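Local structure of nisin biosynthesis protein NisC (2G0D) at residues 321-325 / 371-375. The protein catalyses the cyclisation step of nisin biosynthesis, forming the thioether rings of this lantibiotic at a zinc site inside an alpha toroid. Residues are numbered along the deposited sequence; the frame is centred on the assembly and turned at random.
With ZN (zinc ion), chain B.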
loop_
_atom_site.group_PDB
_atom_site.type_symbol
_atom_site.label_atom_id
_atom_site.label_comp_id
_atom_site.label_asym_id
_atom_site.label_seq_id
_atom_site.Cartn_x
_atom_site.Cartn_y
_atom_site.Cartn_z
ATOM N N TYR A 321 15.229 7.242 -3.237
ATOM C CA TYR A 321 14.504 7.557 -2.013
ATOM C C TYR A 321 12.962 7.530 -2.152
ATOM O O TYR A 321 12.252 7.987 -1.255
ATOM C CB TYR A 321 14.998 8.908 -1.477
ATOM C CG TYR A 321 16.378 8.792 -0.826
ATOM C CD1 TYR A 321 16.511 8.439 0.515
ATOM C CD2 TYR A 321 17.547 9.000 -1.571
ATOM C CE1 TYR A 321 17.781 8.293 1.112
ATOM C CE2 TYR A 321 18.810 8.866 -0.996
ATOM C CZ TYR A 321 18.925 8.518 0.352
ATOM O OH TYR A 321 20.188 8.401 0.929
ATOM N N MET A 322 12.455 6.983 -3.254
ATOM C CA MET A 322 11.006 6.899 -3.485
ATOM C C MET A 322 10.351 5.966 -2.469
ATOM O O MET A 322 11.035 5.185 -1.774
ATOM C CB MET A 322 10.675 6.384 -4.897
ATOM C CG MET A 322 10.582 4.867 -4.951
ATOM S SD MET A 322 10.217 4.139 -6.520
ATOM C CE MET A 322 8.554 3.622 -6.397
ATOM N N ILE A 323 9.023 6.031 -2.416
ATOM C CA ILE A 323 8.258 5.162 -1.533
ATOM C C ILE A 323 8.200 3.722 -2.041
ATOM O O ILE A 323 8.594 2.798 -1.313
ATOM C CB ILE A 323 6.843 5.735 -1.313
ATOM C CG1 ILE A 323 6.951 6.947 -0.350
ATOM C CG2 ILE A 323 5.854 4.610 -0.807
ATOM C CD1 ILE A 323 5.661 7.372 0.220
ATOM N N CYS A 324 7.758 3.530 -3.282
ATOM C CA CYS A 324 7.364 2.189 -3.750
ATOM C C CYS A 324 8.447 1.141 -3.589
ATOM O O CYS A 324 8.224 0.113 -2.960
ATOM C CB CYS A 324 6.865 2.193 -5.211
ATOM S SG CYS A 324 5.953 0.655 -5.659
ATOM N N HIS A 325 9.606 1.390 -4.174
ATOM C CA HIS A 325 10.722 0.469 -4.021
ATOM C C HIS A 325 12.020 1.224 -3.736
ATOM O O HIS A 325 13.084 0.828 -4.184
ATOM C CB HIS A 325 10.853 -0.472 -5.237
ATOM C CG HIS A 325 10.575 0.180 -6.558
ATOM N ND1 HIS A 325 9.322 0.178 -7.140
ATOM C CD2 HIS A 325 11.391 0.841 -7.420
ATOM C CE1 HIS A 325 9.383 0.797 -8.311
ATOM N NE2 HIS A 325 10.627 1.204 -8.506
ATOM N N GLY A 371 4.479 12.766 -7.972
ATOM C CA GLY A 371 3.420 11.991 -7.342
ATOM C C GLY A 371 3.835 11.140 -6.145
ATOM O O GLY A 371 5.024 11.038 -5.784
ATOM N N PHE A 372 2.835 10.499 -5.555
ATOM C CA PHE A 372 2.988 9.867 -4.265
ATOM C C PHE A 372 3.878 8.650 -4.321
ATOM O O PHE A 372 4.865 8.541 -3.570
ATOM C CB PHE A 372 1.619 9.463 -3.724
ATOM C CG PHE A 372 1.700 8.583 -2.514
ATOM C CD1 PHE A 372 2.225 9.077 -1.317
ATOM C CD2 PHE A 372 1.269 7.247 -2.574
ATOM C CE1 PHE A 372 2.310 8.241 -0.193
ATOM C CE2 PHE A 372 1.376 6.424 -1.485
ATOM C CZ PHE A 372 1.880 6.918 -0.285
ATOM N N LEU A 373 3.541 7.738 -5.235
ATOM C CA LEU A 373 4.080 6.403 -5.159
ATOM C C LEU A 373 5.569 6.374 -5.523
ATOM O O LEU A 373 6.379 5.695 -4.870
ATOM C CB LEU A 373 3.228 5.435 -6.020
ATOM C CG LEU A 373 3.548 3.943 -5.925
ATOM C CD1 LEU A 373 3.524 3.416 -4.479
ATOM C CD2 LEU A 373 2.628 3.094 -6.832
ATOM N N GLU A 374 5.925 7.109 -6.566
ATOM C CA GLU A 374 7.310 7.121 -7.032
ATOM C C GLU A 374 7.941 8.492 -6.948
ATOM O O GLU A 374 9.168 8.618 -7.033
ATOM C CB GLU A 374 7.391 6.595 -8.474
ATOM C CG GLU A 374 6.910 5.150 -8.564
ATOM C CD GLU A 374 7.460 4.404 -9.759
ATOM O OE1 GLU A 374 8.045 5.041 -10.640
ATOM O OE2 GLU A 374 7.314 3.169 -9.812
ATOM N N GLY A 375 7.093 9.508 -6.781
ATOM C CA GLY A 375 7.509 10.891 -7.009
ATOM C C GLY A 375 7.971 11.557 -5.733
ATOM O O GLY A 375 7.941 10.952 -4.645
HETATM ZN ZN ZN B . 7.614 -0.770 -6.297
HETATM O O HOH W 1 7.614 8.285 -3.709
HETATM O O HOH W 2 6.593 -1.491 -8.082
#
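The imidazole of His-325 and the carboxylate of Glu-374 approach each other with their planes 85° apart, nearly perpendicular, and the nearest atoms are CE1 of His-325 and OE2 of Glu-374 at 3.5 Å. OE2 thus meets a ring carbon obliquely, and NE2 of His-325 is farther from OE2 of Glu-374, at 4.1 Å. One face of that ring takes the methyl end of Met-322, displaced toward the rim, although the place of this methyl is doubtful. The phenyl ring of Phe-372 receives Ile-323 at an oblique angle, with CD1 of Ile-323 lying 3.5 Å from CE1 of Phe-372.

Both segments are interhelical loops on the inner side of the LanC alpha toroid: 321-325 leads into helix 327-341, and the loop segment 371-375 runs into helix 376-387. The former carries two of the three protein ligands of the zinc ion: SG of Cys-324 binds it at 2.3 Å and ND1 of His-325 at 2.1 Å, while Cys-278 and a water complete a four-coordinate site. A chi1 of -164° swings the sulfur of Cys-324 away from the backbone N and out to the metal. On the flank of the same side chain, CB of Cys-324 packs 3.6 Å from CD1 of Leu-373.

Behind the metal ligands, the backbones are joined directly and through water. N of Cys-324 donates to O of Leu-373 at 3.0 Å, and the N-H...O angle of 146° shows a bent bond. A water bridges Ile-323 to two carbonyls of 371-375: it accepts from N of Ile-323 and donates to O of Phe-372 and O of Gly-375, both at 2.8 Å.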